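Local coordinates for ABC transporter, substrate-binding protein (Clostridium perfringens, PDB 4EDP) that probably captures a solute outside the cell and delivers it to the membrane components of an ABC transporter, at residues 133-147 with 252-266. Numbering follows the deposited sequence.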
ATOM      1  N   GLY A 133      -8.565  -5.871 -11.170  1.00 14.28           N
ATOM      2  CA  GLY A 133      -7.884  -6.755 -10.258  1.00 15.23           C
ATOM      3  C   GLY A 133      -8.115  -6.484  -8.792  1.00 13.89           C
ATOM      4  O   GLY A 133      -8.081  -5.347  -8.367  1.00 13.89           O
ATOM      5  N   PRO A 134      -8.323  -7.542  -8.002  1.00 13.97           N
ATOM      6  CA  PRO A 134      -8.575  -7.320  -6.577  1.00 13.89           C
ATOM      7  C   PRO A 134      -7.308  -7.164  -5.749  1.00 13.40           C
ATOM      8  O   PRO A 134      -6.224  -7.631  -6.156  1.00 13.68           O
ATOM      9  CB  PRO A 134      -9.265  -8.622  -6.147  1.00 13.79           C
ATOM     10  CG  PRO A 134      -8.667  -9.662  -7.032  1.00 13.95           C
ATOM     11  CD  PRO A 134      -8.375  -8.968  -8.354  1.00 14.77           C
ATOM     12  N   ALA A 135      -7.434  -6.500  -4.604  1.00 13.28           N
ATOM     13  CA  ALA A 135      -6.318  -6.444  -3.656  1.00 12.41           C
ATOM     14  C   ALA A 135      -6.108  -7.846  -3.112  1.00 12.91           C
ATOM     15  O   ALA A 135      -7.078  -8.513  -2.805  1.00 12.02           O
ATOM     16  CB  ALA A 135      -6.640  -5.536  -2.475  1.00 12.81           C
ATOM     17  N   TYR A 136      -4.853  -8.275  -2.971  1.00 11.99           N
ATOM     18  CA  TYR A 136      -4.541  -9.569  -2.346  1.00 12.36           C
ATOM     19  C   TYR A 136      -3.825  -9.333  -0.991  1.00 12.86           C
ATOM     20  O   TYR A 136      -3.622 -10.276  -0.209  1.00 12.65           O
ATOM     21  CB  TYR A 136      -3.664 -10.472  -3.253  1.00 13.78           C
ATOM     22  CG  TYR A 136      -2.289  -9.913  -3.469  1.00 12.77           C
ATOM     23  CD1 TYR A 136      -2.056  -8.964  -4.455  1.00 15.40           C
ATOM     24  CD2 TYR A 136      -1.234 -10.263  -2.632  1.00 14.09           C
ATOM     25  CE1 TYR A 136      -0.809  -8.402  -4.626  1.00 15.79           C
ATOM     26  CE2 TYR A 136       0.026  -9.717  -2.807  1.00 13.79           C
ATOM     27  CZ  TYR A 136       0.230  -8.788  -3.800  1.00 16.81           C
ATOM     28  OH  TYR A 136       1.478  -8.217  -3.964  1.00 20.20           O
ATOM     29  N   THR A 137      -3.386  -8.097  -0.742  1.00 12.43           N
ATOM     30  CA  THR A 137      -2.746  -7.735   0.508  1.00 12.33           C
ATOM     31  C   THR A 137      -2.972  -6.249   0.721  1.00 12.81           C
ATOM     32  O   THR A 137      -3.360  -5.516  -0.217  1.00 12.65           O
ATOM     33  CB  THR A 137      -1.226  -8.048   0.514  1.00 12.36           C
ATOM     34  OG1 THR A 137      -0.701  -7.938   1.839  1.00 15.65           O
ATOM     35  CG2 THR A 137      -0.453  -7.076  -0.427  1.00 12.54           C
ATOM     36  N   LEU A 138      -2.718  -5.800   1.943  1.00 14.10           N
ATOM     37  CA  LEU A 138      -2.871  -4.399   2.311  1.00 13.06           C
ATOM     38  C   LEU A 138      -1.774  -3.997   3.280  1.00 12.65           C
ATOM     39  O   LEU A 138      -1.107  -4.850   3.863  1.00 13.71           O
ATOM     40  CB  LEU A 138      -4.256  -4.155   2.939  1.00 12.30           C
ATOM     41  CG  LEU A 138      -4.577  -4.848   4.274  1.00 12.55           C
ATOM     42  CD1 LEU A 138      -3.926  -4.142   5.480  1.00 13.37           C
ATOM     43  CD2 LEU A 138      -6.096  -4.890   4.502  1.00 15.58           C
ATOM     44  N   ASN A 139      -1.596  -2.693   3.428  1.00 11.87           N
ATOM     45  CA  ASN A 139      -0.645  -2.081   4.342  1.00 12.39           C
ATOM     46  C   ASN A 139      -1.328  -0.835   4.923  1.00 13.37           C
ATOM     47  O   ASN A 139      -2.311  -0.328   4.345  1.00 13.92           O
ATOM     48  CB  ASN A 139       0.613  -1.601   3.628  1.00 12.29           C
ATOM     49  CG  ASN A 139       1.318  -2.701   2.871  1.00 17.52           C
ATOM     50  OD1 ASN A 139       1.637  -3.753   3.427  1.00 17.95           O
ATOM     51  ND2 ASN A 139       1.613  -2.444   1.611  1.00 18.74           N
ATOM     52  N   SER A 140      -0.801  -0.326   6.029  1.00 11.99           N
ATOM     53  CA  SER A 140      -1.367   0.906   6.646  1.00 13.16           C
ATOM     54  C   SER A 140      -0.258   1.785   7.178  1.00 12.07           C
ATOM     55  O   SER A 140       0.915   1.406   7.162  1.00 12.94           O
ATOM     56  CB  SER A 140      -2.352   0.605   7.777  1.00 12.60           C
ATOM     57  OG  SER A 140      -1.741   0.006   8.926  1.00 15.96           O
ATOM     58  N   ILE A 141      -0.645   2.965   7.644  1.00 12.27           N
ATOM     59  CA  ILE A 141       0.279   3.908   8.248  1.00 10.96           C
ATOM     60  C   ILE A 141      -0.180   4.242   9.658  1.00 10.62           C
ATOM     61  O   ILE A 141      -1.267   3.860  10.079  1.00 12.91           O
ATOM     62  CB  ILE A 141       0.414   5.210   7.432  1.00 10.73           C
ATOM     63  CG1 ILE A 141      -0.961   5.832   7.164  1.00 11.17           C
ATOM     64  CG2 ILE A 141       1.173   4.932   6.095  1.00 13.06           C
ATOM     65  CD1 ILE A 141      -0.896   7.158   6.452  1.00 14.15           C
ATOM     66  N   GLY A 142       0.684   4.926  10.384  1.00 10.98           N
ATOM     67  CA  GLY A 142       0.388   5.381  11.723  1.00 11.15           C
ATOM     68  C   GLY A 142       1.348   6.501  12.009  1.00 10.84           C
ATOM     69  O   GLY A 142       2.159   6.889  11.135  1.00 12.50           O
ATOM     70  N   ILE A 143       1.237   7.063  13.209  1.00 11.31           N
ATOM     71  CA  ILE A 143       2.182   8.087  13.641  1.00 11.50           C
ATOM     72  C   ILE A 143       3.127   7.381  14.627  1.00 11.70           C
ATOM     73  O   ILE A 143       2.736   6.991  15.738  1.00 12.52           O
ATOM     74  CB  ILE A 143       1.523   9.271  14.355  1.00 11.68           C
ATOM     75  CG1 ILE A 143       0.418   9.894  13.484  1.00 12.95           C
ATOM     76  CG2 ILE A 143       2.609  10.315  14.706  1.00 10.29           C
ATOM     77  CD1 ILE A 143      -0.381  11.002  14.192  1.00 13.73           C
ATOM     78  N   VAL A 144       4.362   7.175  14.208  1.00 11.51           N
ATOM     79  CA  VAL A 144       5.364   6.565  15.068  1.00 12.40           C
ATOM     80  C   VAL A 144       5.873   7.698  15.924  1.00 12.91           C
ATOM     81  O   VAL A 144       6.323   8.727  15.396  1.00 13.76           O
ATOM     82  CB  VAL A 144       6.488   5.922  14.250  1.00 12.68           C
ATOM     83  CG1 VAL A 144       7.569   5.289  15.199  1.00 10.81           C
ATOM     84  CG2 VAL A 144       5.885   4.897  13.313  1.00 13.99           C
ATOM     85  N   VAL A 145       5.791   7.523  17.243  1.00 12.41           N
ATOM     86  CA  VAL A 145       6.132   8.560  18.191  1.00 14.05           C
ATOM     87  C   VAL A 145       7.087   8.124  19.280  1.00 14.32           C
ATOM     88  O   VAL A 145       6.986   7.008  19.787  1.00 13.04           O
ATOM     89  CB  VAL A 145       4.820   9.046  18.929  1.00 14.70           C
ATOM     90  CG1 VAL A 145       5.145  10.115  20.003  1.00 17.65           C
ATOM     91  CG2 VAL A 145       3.788   9.579  17.938  1.00 14.90           C
ATOM     92  N   ASP A 146       8.038   8.995  19.623  1.00 15.84           N
ATOM     93  CA  ASP A 146       8.958   8.754  20.751  1.00 17.42           C
ATOM     94  C   ASP A 146       8.263   9.447  21.930  1.00 17.88           C
ATOM     95  O   ASP A 146       8.290  10.666  22.030  1.00 18.37           O
ATOM     96  CB  ASP A 146      10.327   9.391  20.510  1.00 18.74           C
ATOM     97  CG  ASP A 146      11.226   9.324  21.730  1.00 22.38           C
ATOM     98  OD1 ASP A 146      10.848   8.683  22.738  1.00 20.54           O
ATOM     99  OD2 ASP A 146      12.313   9.946  21.692  1.00 26.22           O
ATOM    100  N   PRO A 147       7.627   8.674  22.814  1.00 19.54           N
ATOM    101  CA  PRO A 147       6.855   9.273  23.894  1.00 21.57           C
ATOM    102  C   PRO A 147       7.699   9.959  24.964  1.00 24.65           C
ATOM    103  O   PRO A 147       7.178  10.794  25.702  1.00 26.16           O
ATOM    104  CB  PRO A 147       6.077   8.074  24.463  1.00 22.73           C
ATOM    105  CG  PRO A 147       6.952   6.908  24.189  1.00 21.96           C
ATOM    106  CD  PRO A 147       7.640   7.200  22.892  1.00 19.21           C
ATOM    107  N   ILE A 252       6.189   4.218  19.986  1.00 11.43           N
ATOM    108  CA  ILE A 252       4.821   3.719  19.929  1.00 10.89           C
ATOM    109  C   ILE A 252       4.207   4.069  18.568  1.00 11.08           C
ATOM    110  O   ILE A 252       4.665   4.989  17.866  1.00 11.02           O
ATOM    111  CB  ILE A 252       3.953   4.307  21.095  1.00 10.59           C
ATOM    112  CG1 ILE A 252       3.777   5.819  20.966  1.00 11.64           C
ATOM    113  CG2 ILE A 252       4.595   3.949  22.439  1.00 13.32           C
ATOM    114  CD1 ILE A 252       2.873   6.439  22.069  1.00 14.37           C
ATOM    115  N   ASN A 253       3.166   3.321  18.201  1.00 11.70           N
ATOM    116  CA  ASN A 253       2.460   3.502  16.948  1.00 10.31           C
ATOM    117  C   ASN A 253       1.056   3.995  17.242  1.00 11.46           C
ATOM    118  O   ASN A 253       0.179   3.226  17.669  1.00 10.54           O
ATOM    119  CB  ASN A 253       2.406   2.167  16.214  1.00 10.92           C
ATOM    120  CG  ASN A 253       1.868   2.279  14.822  1.00 12.18           C
ATOM    121  OD1 ASN A 253       2.071   3.276  14.129  1.00 17.25           O
ATOM    122  ND2 ASN A 253       1.196   1.209  14.370  1.00 17.28           N
ATOM    123  N   VAL A 254       0.859   5.277  17.020  1.00 10.78           N
ATOM    124  CA  VAL A 254      -0.417   5.931  17.273  1.00 11.40           C
ATOM    125  C   VAL A 254      -1.296   5.865  16.024  1.00 11.54           C
ATOM    126  O   VAL A 254      -0.863   6.252  14.934  1.00 12.33           O
ATOM    127  CB  VAL A 254      -0.205   7.424  17.711  1.00 10.85           C
ATOM    128  CG1 VAL A 254      -1.519   8.169  17.779  1.00 13.10           C
ATOM    129  CG2 VAL A 254       0.547   7.507  19.054  1.00 11.03           C
ATOM    130  N   ILE A 255      -2.522   5.347  16.183  1.00 12.42           N
ATOM    131  CA  ILE A 255      -3.495   5.298  15.090  1.00 13.15           C
ATOM    132  C   ILE A 255      -4.596   6.278  15.471  1.00 13.86           C
ATOM    133  O   ILE A 255      -5.290   6.067  16.464  1.00 14.80           O
ATOM    134  CB  ILE A 255      -4.097   3.895  14.904  1.00 14.59           C
ATOM    135  CG1 ILE A 255      -2.999   2.861  14.638  1.00 16.27           C
ATOM    136  CG2 ILE A 255      -5.160   3.883  13.766  1.00 15.18           C
ATOM    137  CD1 ILE A 255      -2.137   3.149  13.433  1.00 18.70           C
ATOM    138  N   PRO A 256      -4.752   7.376  14.713  1.00 12.45           N
ATOM    139  CA  PRO A 256      -5.798   8.306  15.095  1.00 12.26           C
ATOM    140  C   PRO A 256      -7.185   7.671  15.103  1.00 12.48           C
ATOM    141  O   PRO A 256      -7.461   6.772  14.327  1.00 13.81           O
ATOM    142  CB  PRO A 256      -5.704   9.397  14.020  1.00 12.07           C
ATOM    143  CG  PRO A 256      -4.254   9.420  13.659  1.00 12.83           C
ATOM    144  CD  PRO A 256      -3.882   7.939  13.668  1.00 13.24           C
ATOM    145  N   GLU A 257      -8.046   8.167  15.975  1.00 14.59           N
ATOM    146  CA  GLU A 257      -9.414   7.678  16.060  1.00 16.27           C
ATOM    147  C   GLU A 257     -10.198   7.893  14.772  1.00 16.16           C
ATOM    148  O   GLU A 257     -11.149   7.160  14.470  1.00 16.13           O
ATOM    149  CB  GLU A 257     -10.138   8.358  17.226  1.00 19.10           C
ATOM    150  CG  GLU A 257      -9.697   7.827  18.570  1.00 23.86           C
ATOM    151  CD  GLU A 257     -10.661   8.167  19.692  1.00 34.71           C
ATOM    152  OE1 GLU A 257     -11.529   9.048  19.486  1.00 38.44           O
ATOM    153  OE2 GLU A 257     -10.558   7.539  20.779  1.00 36.96           O
ATOM    154  N   SER A 258      -9.788   8.884  13.996  1.00 14.77           N
ATOM    155  CA  SER A 258     -10.478   9.215  12.752  1.00 14.54           C
ATOM    156  C   SER A 258     -10.237   8.143  11.693  1.00 13.84           C
ATOM    157  O   SER A 258     -11.000   8.028  10.726  1.00 13.77           O
ATOM    158  CB  SER A 258     -10.051  10.604  12.264  1.00 14.25           C
ATOM    159  OG  SER A 258      -8.688  10.616  11.893  1.00 14.60           O
ATOM    160  N   GLY A 259      -9.155   7.377  11.854  1.00 12.94           N
ATOM    161  CA  GLY A 259      -8.850   6.283  10.956  1.00 12.68           C
ATOM    162  C   GLY A 259      -7.516   6.425  10.252  1.00 13.64           C
ATOM    163  O   GLY A 259      -7.094   7.534   9.939  1.00 14.79           O
ATOM    164  N   THR A 260      -6.840   5.299  10.086  1.00 13.32           N
ATOM    165  CA  THR A 260      -5.608   5.217   9.317  1.00 14.34           C
ATOM    166  C   THR A 260      -5.980   5.168   7.826  1.00 12.50           C
ATOM    167  O   THR A 260      -7.171   5.223   7.460  1.00 13.12           O
ATOM    168  CB  THR A 260      -4.813   3.912   9.628  1.00 16.93           C
ATOM    169  OG1 THR A 260      -3.542   3.939   8.946  1.00 23.64           O
ATOM    170  CG2 THR A 260      -5.566   2.715   9.170  1.00 17.99           C
ATOM    171  N   TYR A 261      -4.955   5.178   6.974  1.00 10.44           N
ATOM    172  CA  TYR A 261      -5.104   5.063   5.529  1.00 11.23           C
ATOM    173  C   TYR A 261      -4.451   3.767   5.077  1.00 11.91           C
ATOM    174  O   TYR A 261      -3.349   3.423   5.514  1.00 11.68           O
ATOM    175  CB  TYR A 261      -4.443   6.237   4.791  1.00 11.40           C
ATOM    176  CG  TYR A 261      -5.239   7.510   4.887  1.00 11.54           C
ATOM    177  CD1 TYR A 261      -5.203   8.289   6.032  1.00 10.58           C
ATOM    178  CD2 TYR A 261      -6.021   7.939   3.821  1.00 14.45           C
ATOM    179  CE1 TYR A 261      -5.947   9.455   6.127  1.00 14.37           C
ATOM    180  CE2 TYR A 261      -6.770   9.108   3.904  1.00 13.60           C
ATOM    181  CZ  TYR A 261      -6.722   9.858   5.050  1.00 13.90           C
ATOM    182  OH  TYR A 261      -7.448  11.013   5.159  1.00 17.25           O
ATOM    183  N   LEU A 262      -5.164   3.023   4.237  1.00 12.37           N
ATOM    184  CA  LEU A 262      -4.645   1.786   3.704  1.00 12.39           C
ATOM    185  C   LEU A 262      -4.134   1.963   2.290  1.00 13.08           C
ATOM    186  O   LEU A 262      -4.519   2.906   1.586  1.00 12.61           O
ATOM    187  CB  LEU A 262      -5.762   0.738   3.613  1.00 12.45           C
ATOM    188  CG  LEU A 262      -6.568   0.457   4.874  1.00 14.75           C
ATOM    189  CD1 LEU A 262      -7.649  -0.605   4.597  1.00 15.10           C
ATOM    190  CD2 LEU A 262      -5.643   0.062   6.005  1.00 16.90           C
ATOM    191  N   ASN A 263      -3.233   1.071   1.898  1.00 11.49           N
ATOM    192  CA  ASN A 263      -2.808   0.963   0.502  1.00 12.93           C
ATOM    193  C   ASN A 263      -2.844  -0.545   0.194  1.00 12.61           C
ATOM    194  O   ASN A 263      -2.729  -1.370   1.108  1.00 13.02           O
ATOM    195  CB  ASN A 263      -1.481   1.631   0.177  1.00 13.58           C
ATOM    196  CG  ASN A 263      -0.318   1.024   0.888  1.00 15.22           C
ATOM    197  OD1 ASN A 263       0.263   0.027   0.432  1.00 13.41           O
ATOM    198  ND2 ASN A 263       0.098   1.667   1.977  1.00 12.23           N
ATOM    199  N   PHE A 264      -3.063  -0.879  -1.071  1.00 13.47           N
ATOM    200  CA  PHE A 264      -3.182  -2.273  -1.508  1.00 12.13           C
ATOM    201  C   PHE A 264      -2.245  -2.616  -2.653  1.00 12.40           C
ATOM    202  O   PHE A 264      -1.828  -1.734  -3.402  1.00 12.35           O
ATOM    203  CB  PHE A 264      -4.600  -2.500  -2.084  1.00 12.49           C
ATOM    204  CG  PHE A 264      -5.736  -2.145  -1.134  1.00 11.51           C
ATOM    205  CD1 PHE A 264      -6.012  -2.937  -0.041  1.00  9.98           C
ATOM    206  CD2 PHE A 264      -6.527  -1.045  -1.359  1.00 14.66           C
ATOM    207  CE1 PHE A 264      -7.040  -2.625   0.842  1.00  9.94           C
ATOM    208  CE2 PHE A 264      -7.561  -0.735  -0.480  1.00 13.54           C
ATOM    209  CZ  PHE A 264      -7.802  -1.517   0.625  1.00 11.38           C
ATOM    210  N   ASN A 265      -1.942  -3.908  -2.792  1.00 12.08           N
ATOM    211  CA  ASN A 265      -1.271  -4.432  -3.965  1.00 12.43           C
ATOM    212  C   ASN A 265      -2.365  -5.312  -4.568  1.00 12.01           C
ATOM    213  O   ASN A 265      -3.103  -5.977  -3.840  1.00 12.98           O
ATOM    214  CB  ASN A 265      -0.015  -5.243  -3.655  1.00 12.31           C
ATOM    215  CG  ASN A 265       1.088  -4.388  -3.057  1.00 17.23           C
ATOM    216  OD1 ASN A 265       1.127  -3.169  -3.264  1.00 16.00           O
ATOM    217  ND2 ASN A 265       1.999  -5.023  -2.348  1.00 19.33           N
ATOM    218  N   THR A 266      -2.468  -5.330  -5.889  1.00 12.79           N
ATOM    219  CA  THR A 266      -3.512  -6.075  -6.556  1.00 13.79           C
ATOM    220  C   THR A 266      -2.976  -7.016  -7.621  1.00 14.55           C
ATOM    221  O   THR A 266      -1.821  -6.915  -8.019  1.00 13.45           O
ATOM    222  CB  THR A 266      -4.484  -5.100  -7.273  1.00 13.58           C
ATOM    223  OG1 THR A 266      -3.821  -4.459  -8.369  1.00 13.07           O
ATOM    224  CG2 THR A 266      -5.049  -4.046  -6.308  1.00 12.19           C
TER
HETATM  225  O   HOH W   1      -6.206  -3.512  -9.622  1.00 13.41           O
HETATM  226  O   HOH W   2       0.461   0.927  11.201  1.00 21.32           O
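Antiparallel strands running between the two lobes of a periplasmic-binding-protein fold, probably its hinge as in this family, meet here where Thr137–Val145 pairs with Leu262–Thr266; farther along, the same long strand takes Ile252–Val254 as a separate short partner within one lobe. Between these pairings segment 252-266 loops out through a type I turn, Pro256 to Gly259. The outer pairing is regular, with Ile143 N to Val254 O at 2.8 Å and almost straight (179°), and Val145 CG2 rests on Val254 CG2. Where that segment returns, chi1 of Thr260 (-174°) turns OG1 to the Ile141 carbonyl, to which it donates, although the modelled length of this bond is doubtful; Ile255 CD1 packs on the same carbonyl oxygen. In the hinge pairing Asn139 and Asn263 are joined three times: by reciprocal backbone bonds and by Asn139 ND2 to Asn263 OD1 (3.1 Å). The acceptor lies near the plane of the Asn139 amide, whereas the two amides are turned 52° from each other. On the other sheet face, Phe264 CD1 meets Ala135 CB at 3.6 Å and also touches Leu138 CB, while Thr137 O sits at the ring edge. A beta bulge between Ala135 and Thr137 shifts the register. Here the Tyr136 ring crosses Asn265 at a slant, its OH 3.3 Å from Asn265 CB, and an acetate, probably from the crystallisation liquor, lies about 4 Å from the Tyr136 side chain, as such ions often do in pockets. Beyond the bulge, one water joins Gly133 O to Thr266 OG1, at 2.9 Å from each.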